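Local coordinates for putative uncharacterized protein (Ustilago maydis, PDB 4GNX) that binds single-stranded DNA through tandem OB-fold domains, probably as the largest subunit of the heterotrimeric replication protein A, at residues W180-T183 / A184-P188; S215-S218 / S219-M222; E271-T274 / I275-K279; K379-E382 / E383-E387; P426-F429 / A430-G433. One frame throughout, in Å; residues are numbered along the deposited sequence.

Contact 1. Residues W180-T183 / A184-P188. With nucleotides of chain G.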
# COMPACT_ATOMS: atom_id res chain seq x y z
N TRP C 180 -20.59 -2.33 13.02
CA TRP C 180 -21.19 -1.81 11.81
C TRP C 180 -22.46 -2.52 11.50
O TRP C 180 -22.76 -3.56 12.08
CB TRP C 180 -20.23 -1.98 10.65
CG TRP C 180 -18.87 -1.36 10.84
CD1 TRP C 180 -17.70 -2.00 11.22
CD2 TRP C 180 -18.48 0.05 10.65
NE1 TRP C 180 -16.66 -1.12 11.27
CE2 TRP C 180 -17.06 0.12 10.94
CE3 TRP C 180 -19.16 1.21 10.27
CZ2 TRP C 180 -16.35 1.31 10.86
CZ3 TRP C 180 -18.44 2.40 10.19
CH2 TRP C 180 -17.07 2.45 10.49
N GLY C 181 -23.24 -1.93 10.59
CA GLY C 181 -24.38 -2.60 9.96
C GLY C 181 -25.46 -3.14 10.88
O GLY C 181 -25.84 -2.51 11.85
N LYS C 182 -25.93 -4.33 10.54
CA LYS C 182 -27.07 -4.95 11.22
C LYS C 182 -26.71 -5.35 12.64
O LYS C 182 -27.54 -5.24 13.54
CB LYS C 182 -27.53 -6.18 10.42
CG LYS C 182 -28.85 -6.78 10.86
CD LYS C 182 -30.01 -6.15 10.12
CE LYS C 182 -31.30 -6.90 10.42
NZ LYS C 182 -32.51 -6.19 9.93
N THR C 183 -25.48 -5.81 12.84
CA THR C 183 -24.97 -6.16 14.18
C THR C 183 -25.02 -4.94 15.10
O THR C 183 -25.21 -5.07 16.31
CB THR C 183 -23.52 -6.69 14.12
OG1 THR C 183 -23.31 -7.36 12.87
CG2 THR C 183 -23.24 -7.65 15.26
N ALA C 184 -24.84 -3.76 14.51
CA ALA C 184 -24.87 -2.50 15.25
C ALA C 184 -26.27 -2.20 15.74
O ALA C 184 -26.49 -2.08 16.94
CB ALA C 184 -24.34 -1.35 14.40
N GLU C 185 -27.22 -2.08 14.81
CA GLU C 185 -28.62 -1.84 15.16
C GLU C 185 -29.13 -2.77 16.25
O GLU C 185 -29.48 -2.33 17.34
CB GLU C 185 -29.51 -1.97 13.93
CG GLU C 185 -29.06 -1.13 12.75
CD GLU C 185 -29.93 -1.34 11.53
OE1 GLU C 185 -31.16 -1.50 11.70
OE2 GLU C 185 -29.39 -1.33 10.40
N THR C 186 -29.12 -4.07 15.95
CA THR C 186 -29.76 -5.08 16.78
C THR C 186 -29.05 -5.33 18.11
O THR C 186 -29.40 -6.25 18.84
CB THR C 186 -29.85 -6.43 16.03
OG1 THR C 186 -28.55 -6.78 15.54
CG2 THR C 186 -30.83 -6.34 14.87
N PHE C 187 -28.06 -4.51 18.42
CA PHE C 187 -27.18 -4.80 19.55
C PHE C 187 -27.89 -4.95 20.90
O PHE C 187 -27.62 -5.93 21.61
CB PHE C 187 -26.02 -3.80 19.66
CG PHE C 187 -25.02 -4.17 20.71
CD1 PHE C 187 -24.39 -5.42 20.69
CD2 PHE C 187 -24.70 -3.28 21.73
CE1 PHE C 187 -23.47 -5.76 21.66
CE2 PHE C 187 -23.77 -3.62 22.71
CZ PHE C 187 -23.15 -4.86 22.67
N PRO C 188 -28.76 -3.99 21.26
CA PRO C 188 -29.46 -4.16 22.54
C PRO C 188 -30.54 -5.27 22.58
O PRO C 188 -30.99 -5.64 23.65
CB PRO C 188 -30.06 -2.78 22.82
CG PRO C 188 -30.00 -2.03 21.53
CD PRO C 188 -28.94 -2.64 20.69
P DT G 6 -12.66 -0.31 6.74
OP1 DT G 6 -11.36 0.07 6.14
OP2 DT G 6 -12.71 -0.84 8.13
O5' DT G 6 -13.62 0.96 6.64
C5' DT G 6 -13.58 1.84 5.50
C4' DT G 6 -14.93 2.48 5.25
O4' DT G 6 -15.95 1.46 5.11
C3' DT G 6 -15.41 3.44 6.33
O3' DT G 6 -15.87 4.65 5.72
C2' DT G 6 -16.52 2.68 7.05
C1' DT G 6 -17.03 1.69 6.01
N1 DT G 6 -17.43 0.38 6.58
C2 DT G 6 -18.75 -0.01 6.48
O2 DT G 6 -19.61 0.67 5.96
N3 DT G 6 -19.02 -1.24 7.03
C4 DT G 6 -18.12 -2.10 7.65
O4 DT G 6 -18.52 -3.17 8.09
C5 DT G 6 -16.76 -1.62 7.71
C7 DT G 6 -15.72 -2.49 8.35
C6 DT G 6 -16.49 -0.43 7.18
P DT G 7 -15.06 5.98 6.05
OP1 DT G 7 -15.48 7.06 5.13
OP2 DT G 7 -13.62 5.61 6.13
O5' DT G 7 -15.59 6.31 7.52
C5' DT G 7 -17.00 6.53 7.76
C4' DT G 7 -17.23 6.97 9.19
O4' DT G 7 -16.89 5.90 10.10
C3' DT G 7 -16.43 8.18 9.66
O3' DT G 7 -17.23 8.90 10.59
C2' DT G 7 -15.23 7.55 10.34
C1' DT G 7 -15.84 6.30 10.97
N1 DT G 7 -14.94 5.14 11.13
C2 DT G 7 -14.95 4.50 12.35
O2 DT G 7 -15.64 4.87 13.29
N3 DT G 7 -14.13 3.41 12.43
C4 DT G 7 -13.32 2.89 11.43
O4 DT G 7 -12.64 1.90 11.65
C5 DT G 7 -13.36 3.61 10.18
C7 DT G 7 -12.51 3.13 9.05
C6 DT G 7 -14.16 4.68 10.09
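K182 and T186 join through a doubly held oxygen: K182 O receives two bonds. T186 N reaches it at 3.1 Å with an N-H...O angle of 170°, while T186 OG1 stands 2.7 Å from K182 O. The two donors come from opposite faces of the K182 carbonyl plane. The hydroxyl can do this because chi1 of 52° sets OG1 between the backbone N and the carbonyl carbon, folding it back over the last turn just where T186 leaves helical geometry. Before it, E185 N donates to G181 O at 3.3 Å in the carbonyl plane, and A184 N meets W180 O at 3.2 Å from well above the plane of the W180 carbonyl. G181, with positive phi, marks the corner between strand 174-180 and helix 181-185. Packing is tight beneath: A184 and F187 lie on L179, and the F187 ring meets Y145 edge-to-face. The outer side is looser. K182 runs into solvent, its NZ 5.2 Å from E185 OE1, too far for an ion pair. At the other end W180 turns to the DNA of chain G. The thymine of DT6 lies over one indole face, nearly parallel to it, its C5 3.5 Å above the plane and offset toward the rim; O4' of DT7 lies in plane at the indole edge, 3.5 Å from W180 CH2. W180 NE1 is hydrogen-bonded to S215 OG, which should help fix the ring rotation. This chemistry implies a base held by stacking on the indole and not, at this residue, by a base-specific hydrogen bond, consistent with a DNA-binding OB domain.

Contact 2. Residues S215-S218 / S219-M222. With nucleotides of chain G.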
# COMPACT_ATOMS: atom_id res chain seq x y z
N SER C 215 -12.23 -1.93 15.45
CA SER C 215 -13.32 -1.96 14.51
C SER C 215 -13.50 -3.37 13.98
O SER C 215 -12.53 -4.12 13.84
CB SER C 215 -13.04 -1.01 13.35
OG SER C 215 -13.89 -1.30 12.26
N MET C 216 -14.74 -3.72 13.66
CA MET C 216 -15.04 -5.03 13.09
C MET C 216 -14.93 -5.08 11.57
O MET C 216 -15.17 -4.09 10.89
CB MET C 216 -16.41 -5.52 13.54
CG MET C 216 -16.42 -5.88 15.02
SD MET C 216 -17.44 -7.31 15.47
CE MET C 216 -19.06 -6.73 14.94
N PHE C 217 -14.54 -6.24 11.07
CA PHE C 217 -14.68 -6.58 9.66
C PHE C 217 -15.89 -7.48 9.43
O PHE C 217 -16.39 -8.13 10.36
CB PHE C 217 -13.43 -7.32 9.19
CG PHE C 217 -12.28 -6.42 8.91
CD1 PHE C 217 -10.99 -6.81 9.27
CD2 PHE C 217 -12.47 -5.20 8.28
CE1 PHE C 217 -9.92 -5.99 9.00
CE2 PHE C 217 -11.40 -4.37 8.01
CZ PHE C 217 -10.11 -4.77 8.37
N SER C 218 -16.35 -7.52 8.18
CA SER C 218 -17.41 -8.42 7.74
C SER C 218 -17.23 -9.79 8.37
O SER C 218 -18.19 -10.41 8.84
CB SER C 218 -17.35 -8.54 6.21
OG SER C 218 -18.04 -9.68 5.71
N SER C 219 -15.98 -10.22 8.39
CA SER C 219 -15.54 -11.53 8.85
C SER C 219 -15.39 -11.64 10.36
O SER C 219 -15.15 -12.74 10.86
CB SER C 219 -14.19 -11.84 8.21
OG SER C 219 -13.47 -10.64 7.97
N SER C 220 -15.51 -10.52 11.07
CA SER C 220 -15.29 -10.50 12.50
C SER C 220 -16.44 -11.16 13.22
O SER C 220 -17.54 -11.27 12.68
CB SER C 220 -15.11 -9.07 13.01
OG SER C 220 -14.01 -8.44 12.39
N THR C 221 -16.18 -11.55 14.46
CA THR C 221 -17.10 -12.33 15.27
C THR C 221 -17.11 -11.85 16.71
O THR C 221 -16.07 -11.51 17.27
CB THR C 221 -16.74 -13.83 15.16
OG1 THR C 221 -17.70 -14.48 14.31
CG2 THR C 221 -16.69 -14.55 16.52
N MET C 222 -18.30 -11.81 17.32
CA MET C 222 -18.43 -11.56 18.76
C MET C 222 -19.41 -12.51 19.47
O MET C 222 -20.48 -12.83 18.94
CB MET C 222 -18.76 -10.10 19.06
CG MET C 222 -20.12 -9.64 18.56
SD MET C 222 -21.04 -8.72 19.81
CE MET C 222 -20.41 -7.06 19.58
P DT G 5 -13.80 -1.83 -0.52
OP1 DT G 5 -13.06 -0.58 -0.85
OP2 DT G 5 -13.10 -3.14 -0.65
O5' DT G 5 -14.26 -1.65 1.00
C5' DT G 5 -13.29 -1.65 2.08
C4' DT G 5 -13.95 -1.68 3.44
O4' DT G 5 -14.96 -2.72 3.50
C3' DT G 5 -13.00 -1.98 4.61
O3' DT G 5 -13.46 -1.36 5.81
C2' DT G 5 -13.13 -3.48 4.77
C1' DT G 5 -14.60 -3.71 4.45
N1 DT G 5 -14.92 -5.04 3.89
C2 DT G 5 -15.45 -5.99 4.73
O2 DT G 5 -15.64 -5.79 5.92
N3 DT G 5 -15.73 -7.19 4.13
C4 DT G 5 -15.55 -7.53 2.80
O4 DT G 5 -15.86 -8.65 2.41
C5 DT G 5 -15.00 -6.48 1.97
C7 DT G 5 -14.77 -6.75 0.52
C6 DT G 5 -14.71 -5.31 2.55
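S219 sits at the corner between strands 213-217 and 220-224, and its OG leans back over F217, 3.5 Å from F217 CB. S220 comes next and does most of the joining. Its backbone N donates to F217 O at 2.6 Å, which closes a type I beta turn from F217 to S220; the donor stands well out of the carbonyl plane. Its hydroxyl returns to the same residue: F217 N donates to S220 OG at 2.6 Å with an N-H...O angle of 154°. Chi1 of -60°, with OG beside the S220 nitrogen and anti to the carbonyl carbon, brings the oxygen to that N-H. S220 OG is also hydrogen-bonded to G203 O, so the hydroxyl ties the turn to strand 198-207. On the methylene side, M216 SD lies 3.8 Å from S220 CB, in a bent side chain that also packs on F201. The strands either side of this turn both run antiparallel to 198-207, as part of the curled sheet of an OB fold, and the turn faces DNA: S218 N donates to O2 of thymine DT5 of chain G at 2.9 Å and 164°, while F217 CE2 touches the sugar C2' of DT5 at 3.8 Å. Beyond S220, T221 points away from 215-218 and its OG1 bonds to T23 O of the N-terminal OB domain. M222 follows, its side chain packing on F201, L179 and F187.

Contact 3. Residues E271-T274 / I275-K279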
# COMPACT_ATOMS: atom_id res chain seq x y z
N GLU C 271 -6.27 8.06 7.13
CA GLU C 271 -6.25 6.87 6.27
C GLU C 271 -5.46 7.14 4.98
O GLU C 271 -5.46 8.28 4.47
CB GLU C 271 -7.68 6.46 5.92
CG GLU C 271 -8.50 5.94 7.09
CD GLU C 271 -8.14 4.50 7.45
OE1 GLU C 271 -7.34 3.87 6.70
OE2 GLU C 271 -8.68 4.01 8.48
N ARG C 272 -4.76 6.12 4.45
CA ARG C 272 -4.07 6.28 3.17
C ARG C 272 -5.08 6.48 2.04
O ARG C 272 -6.13 5.84 2.01
CB ARG C 272 -3.11 5.14 2.84
CG ARG C 272 -1.78 5.66 2.28
CD ARG C 272 -1.23 4.89 1.08
NE ARG C 272 -0.51 3.63 1.36
CZ ARG C 272 -0.01 3.25 2.54
NH1 ARG C 272 -0.10 4.01 3.63
NH2 ARG C 272 0.61 2.08 2.64
N ARG C 273 -4.77 7.40 1.13
CA ARG C 273 -5.65 7.74 0.03
C ARG C 273 -4.85 7.94 -1.24
O ARG C 273 -3.65 8.12 -1.20
CB ARG C 273 -6.42 9.03 0.37
CG ARG C 273 -7.47 8.89 1.46
CD ARG C 273 -8.82 8.56 0.87
NE ARG C 273 -9.76 7.96 1.82
CZ ARG C 273 -10.18 6.70 1.78
NH1 ARG C 273 -9.74 5.89 0.81
NH2 ARG C 273 -11.04 6.25 2.68
N THR C 274 -5.50 7.87 -2.39
CA THR C 274 -4.86 8.32 -3.61
C THR C 274 -5.37 9.73 -3.92
O THR C 274 -6.40 10.16 -3.40
CB THR C 274 -5.13 7.37 -4.80
OG1 THR C 274 -6.49 7.51 -5.23
CG2 THR C 274 -4.85 5.93 -4.39
N ILE C 275 -4.63 10.45 -4.75
CA ILE C 275 -4.98 11.82 -5.10
C ILE C 275 -6.41 11.90 -5.69
O ILE C 275 -7.17 12.87 -5.42
CB ILE C 275 -3.94 12.40 -6.08
CG1 ILE C 275 -2.59 12.54 -5.37
CG2 ILE C 275 -4.42 13.71 -6.68
CD1 ILE C 275 -1.41 12.72 -6.30
N VAL C 276 -6.80 10.90 -6.46
CA VAL C 276 -8.14 10.92 -7.00
C VAL C 276 -9.16 10.79 -5.87
O VAL C 276 -10.18 11.49 -5.87
CB VAL C 276 -8.36 9.89 -8.11
CG1 VAL C 276 -8.34 8.47 -7.56
CG2 VAL C 276 -9.68 10.16 -8.80
N GLN C 277 -8.86 9.93 -4.89
CA GLN C 277 -9.76 9.73 -3.75
C GLN C 277 -9.91 11.02 -2.96
O GLN C 277 -11.03 11.43 -2.67
CB GLN C 277 -9.28 8.61 -2.85
CG GLN C 277 -9.45 7.25 -3.47
CD GLN C 277 -8.86 6.15 -2.62
OE1 GLN C 277 -7.75 6.27 -2.11
NE2 GLN C 277 -9.60 5.07 -2.48
N VAL C 278 -8.79 11.67 -2.67
CA VAL C 278 -8.80 12.92 -1.92
C VAL C 278 -9.73 13.94 -2.54
O VAL C 278 -10.58 14.49 -1.84
CB VAL C 278 -7.40 13.52 -1.76
CG1 VAL C 278 -7.46 14.86 -1.02
CG2 VAL C 278 -6.49 12.54 -1.02
N LYS C 279 -9.60 14.16 -3.85
CA LYS C 279 -10.49 15.09 -4.58
C LYS C 279 -11.93 14.60 -4.73
O LYS C 279 -12.86 15.37 -4.52
CB LYS C 279 -9.90 15.42 -5.95
CG LYS C 279 -8.59 16.17 -5.90
CD LYS C 279 -7.70 15.72 -7.05
CE LYS C 279 -6.60 16.71 -7.37
NZ LYS C 279 -7.15 17.96 -7.95
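Q277 OE1 accepts the backbone N-H of T274 at 2.8 Å, in the plane of the amide carbonyl and on a lone pair, with an N-H...O angle of 155°. This is one half of a capping box at the start of helix 275-280. The other half is weak: Q277 N points back to T274 OG1 at 3.4 Å. OG1 is set for this by chi1 of 72°, which places it between the T274 nitrogen and carbonyl carbon, from where it reaches the first turn. Q277 keeps CG beside its own N and extends from there, which carries the amide back across T274. T274 O takes the first regular helical bond, from V278 N at 2.9 Å. The remaining amides of the first turn are served from outside, I275 N by D352 OD2 and V276 N by T354 OG1, partners at the end of strand 341-352 and in the turn after it. R273 crosses Q277 at about a right angle, guanidinium and amide planes 88° apart. R273 CD rests 3.7 Å from Q277 CB, and Q277 OE1 lies in plane at the guanidinium edge; NH1 and NE2 come close, but both are donors and make no bond. R272 points away from the helix start and forms a salt bridge with E435 on the C-terminal helix. The helix thus begins against the barrel of the C-terminal OB domain: I275 packs on V294 and M357, and V278 on F292 and M357. At the near end of that apolar face, V278 CG2 touches R273 CB at 3.8 Å.

Contact 4. Residues K379-E382 / E383-E387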
# COMPACT_ATOMS: atom_id res chain seq x y z
N LYS C 379 21.81 31.52 0.00
CA LYS C 379 23.21 31.76 -0.28
C LYS C 379 23.61 31.15 -1.63
O LYS C 379 24.36 31.75 -2.40
CB LYS C 379 24.04 31.16 0.84
CG LYS C 379 25.48 31.62 0.88
CD LYS C 379 26.20 30.94 2.03
CE LYS C 379 27.63 30.62 1.65
NZ LYS C 379 27.89 29.18 1.91
N LEU C 380 23.09 29.95 -1.89
CA LEU C 380 23.37 29.22 -3.11
C LEU C 380 22.84 29.97 -4.31
O LEU C 380 23.46 29.96 -5.38
CB LEU C 380 22.74 27.84 -3.03
CG LEU C 380 23.03 26.84 -4.16
CD1 LEU C 380 24.49 26.42 -4.19
CD2 LEU C 380 22.12 25.62 -4.01
N ARG C 381 21.71 30.64 -4.14
CA ARG C 381 21.16 31.42 -5.22
C ARG C 381 21.99 32.67 -5.47
O ARG C 381 22.02 33.19 -6.58
CB ARG C 381 19.70 31.77 -4.95
CG ARG C 381 19.04 32.40 -6.16
CD ARG C 381 17.52 32.37 -6.11
NE ARG C 381 16.99 32.97 -7.34
CZ ARG C 381 15.75 32.78 -7.82
NH1 ARG C 381 14.88 32.00 -7.18
NH2 ARG C 381 15.39 33.38 -8.95
N GLU C 382 22.69 33.14 -4.43
CA GLU C 382 23.54 34.33 -4.54
C GLU C 382 24.82 34.11 -5.34
O GLU C 382 25.54 35.07 -5.65
CB GLU C 382 23.89 34.88 -3.16
CG GLU C 382 22.76 35.66 -2.52
CD GLU C 382 23.09 36.13 -1.12
OE1 GLU C 382 23.62 35.33 -0.32
OE2 GLU C 382 22.80 37.31 -0.80
N GLU C 383 25.12 32.85 -5.67
CA GLU C 383 26.33 32.52 -6.42
C GLU C 383 26.07 32.14 -7.86
O GLU C 383 26.83 32.53 -8.75
CB GLU C 383 27.10 31.42 -5.71
CG GLU C 383 27.57 31.85 -4.34
CD GLU C 383 28.02 30.68 -3.49
OE1 GLU C 383 27.61 29.54 -3.78
OE2 GLU C 383 28.78 30.92 -2.53
N SER C 384 25.01 31.37 -8.10
CA SER C 384 24.49 31.17 -9.45
C SER C 384 23.09 30.56 -9.43
O SER C 384 22.80 29.67 -8.62
CB SER C 384 25.44 30.33 -10.31
OG SER C 384 25.35 28.96 -10.00
N GLU C 385 22.24 31.06 -10.32
CA GLU C 385 20.87 30.58 -10.46
C GLU C 385 20.89 29.13 -10.84
O GLU C 385 20.02 28.36 -10.44
CB GLU C 385 20.14 31.37 -11.55
CG GLU C 385 20.24 32.88 -11.45
CD GLU C 385 19.70 33.45 -10.15
OE1 GLU C 385 18.70 32.91 -9.61
OE2 GLU C 385 20.27 34.46 -9.66
N SER C 386 21.89 28.78 -11.65
CA SER C 386 22.13 27.43 -12.15
C SER C 386 22.23 26.41 -11.04
O SER C 386 21.53 25.39 -11.06
CB SER C 386 23.40 27.41 -12.99
OG SER C 386 24.41 28.23 -12.39
N GLU C 387 23.08 26.67 -10.04
CA GLU C 387 23.25 25.73 -8.94
C GLU C 387 22.04 25.73 -8.01
O GLU C 387 21.75 24.72 -7.35
CB GLU C 387 24.53 26.02 -8.17
CG GLU C 387 25.75 25.73 -9.02
CD GLU C 387 26.85 25.03 -8.24
OE1 GLU C 387 27.57 25.72 -7.48
OE2 GLU C 387 27.00 23.79 -8.42
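R381 and E385 supply the charged interaction here. R381 NE lies 2.8 Å from E385 OE1 in a salt bridge whose hydrogen bond is weak, the N-H...O angle being 124°. The R381 chain is extended as far as NE, with CG anti to the backbone N (chi1 -171°), and E385 bends at chi2 to bring its carboxylate across it. Because guanidinium and carboxylate planes stand 66° apart, the two groups meet through one oxygen and not as a flat pair. K379 and E383 are complementary in charge but looser, NZ being 4.9 Å from OE2. Among backbone bonds, L380 O receives E383 N at 3.3 Å and S384 N at 3.4 Å, both weak, where the helical pattern of 374-381 is running out. A hydroxyl pair follows in the next segment: S384 OG and S386 OG are hydrogen-bonded at 2.7 Å. The apolar share falls to L380. Its CD1 touches E387 CB at 4.0 Å, the two side chains crossing at about a right angle, and the leucine also packs on A391, as R381 does on F388. Five of the eight touching residues are exposed, so this is a surface feature about 11 Å from the DNA at the nearest atoms. The arrangement is that of a tight connection between helices 374-381 and 385-395 of the C-terminal domain, with S384 at the N-cap position of the second.

Contact 5. Residues P426-F429 / A430-G433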
# COMPACT_ATOMS: atom_id res chain seq x y z
N PRO C 426 10.37 9.76 3.68
CA PRO C 426 10.79 9.13 2.42
C PRO C 426 10.28 7.69 2.39
O PRO C 426 10.27 7.02 3.41
CB PRO C 426 12.32 9.16 2.52
CG PRO C 426 12.59 9.12 3.99
CD PRO C 426 11.49 9.92 4.63
N VAL C 427 9.82 7.23 1.23
CA VAL C 427 9.26 5.88 1.11
C VAL C 427 10.22 4.76 1.54
O VAL C 427 11.40 4.75 1.15
CB VAL C 427 8.79 5.61 -0.33
CG1 VAL C 427 8.36 4.15 -0.48
CG2 VAL C 427 7.68 6.58 -0.74
N ASP C 428 9.71 3.84 2.35
CA ASP C 428 10.42 2.60 2.68
C ASP C 428 10.11 1.49 1.64
O ASP C 428 9.11 0.75 1.75
CB ASP C 428 10.08 2.15 4.09
CG ASP C 428 10.74 0.84 4.46
OD1 ASP C 428 11.06 0.02 3.57
OD2 ASP C 428 10.93 0.60 5.67
N PHE C 429 10.98 1.38 0.66
CA PHE C 429 10.69 0.57 -0.52
C PHE C 429 10.36 -0.87 -0.22
O PHE C 429 9.40 -1.39 -0.77
CB PHE C 429 11.80 0.69 -1.57
CG PHE C 429 11.79 2.01 -2.27
CD1 PHE C 429 12.89 2.86 -2.21
CD2 PHE C 429 10.65 2.43 -2.96
CE1 PHE C 429 12.87 4.08 -2.85
CE2 PHE C 429 10.61 3.65 -3.60
CZ PHE C 429 11.73 4.48 -3.54
N ALA C 430 11.15 -1.49 0.66
CA ALA C 430 10.92 -2.86 1.09
C ALA C 430 9.50 -3.09 1.62
O ALA C 430 8.79 -4.00 1.19
CB ALA C 430 11.92 -3.23 2.16
N LYS C 431 9.11 -2.22 2.54
CA LYS C 431 7.84 -2.32 3.21
C LYS C 431 6.66 -1.85 2.30
O LYS C 431 5.62 -2.53 2.20
CB LYS C 431 7.96 -1.56 4.54
CG LYS C 431 6.65 -1.31 5.24
CD LYS C 431 6.76 -0.44 6.49
CE LYS C 431 6.02 0.90 6.34
NZ LYS C 431 5.10 1.03 5.15
N ALA C 432 6.81 -0.71 1.61
CA ALA C 432 5.83 -0.35 0.56
C ALA C 432 5.66 -1.50 -0.44
O ALA C 432 4.56 -1.76 -0.94
CB ALA C 432 6.23 0.92 -0.15
N GLY C 433 6.76 -2.20 -0.72
CA GLY C 433 6.74 -3.38 -1.56
C GLY C 433 5.84 -4.50 -1.06
O GLY C 433 4.99 -4.98 -1.80
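The chain passes from the extended V427 into helical phi/psi at F429, and A432 N closes the first turn on D428 O at 2.7 Å. G433 N then donates to F429 O at 2.8 Å, tilted from that carbonyl plane. D428 holds the N-cap: its OD1 accepts K431 N at 3.1 Å, nearly straight at the hydrogen with an angle of 172°, but the donor comes from above the carboxylate plane. Placing CG anti to the D428 nitrogen (chi1 177°) swings the carboxylate alongside the helix start. A negative group there would probably also suit the positive end of the helix dipole. K431 crosses D428 at about a right angle, meeting it with aliphatic carbon, CB to D428 CG at 3.7 Å. The K431 ammonium goes another way: NZ makes a salt bridge with E435, one turn on, and stands 5.9 Å from D428 OD2. Beneath the turn, V427 CG1 and A432 CB make an apolar contact at 3.9 Å, and R295 of strand 290-310 touches both residues. F429 points away from the helix and is buried, with V427 O 4.1 Å above one face of its ring and offset toward the rim. The ring meets F122 of a neighbouring chain, planes at about 55°, and packs on E119 of that chain, while A430 touches N118 of it and D92 of a third chain. An N-capped helix that follows the last strand of the domain and packs on other subunits is consistent with the helical trimerisation core known for replication protein A.

Overall arrangement
Contacts 1 to 5 follow in series along the chain. Contacts 1 and 2 belong to one OB domain, their centres 12 Å apart, and touch through W180 and S215, so both form one DNA-facing surface. Contact 3 starts the helix leading into the C-terminal domain, its centre 25 Å from contact 2. Contact 5, where that domain passes into helix 429-441, lies 19 Å from contact 3 between centres, and R272 and K431 share E435 as a partner. Contact 4, in the helices preceding strand 398-411, is most remote, 64 Å from contact 1 between centres. DNA binding is concentrated at contacts 1 and 2 and subunit packing at contact 5, with contact 4 at the far surface.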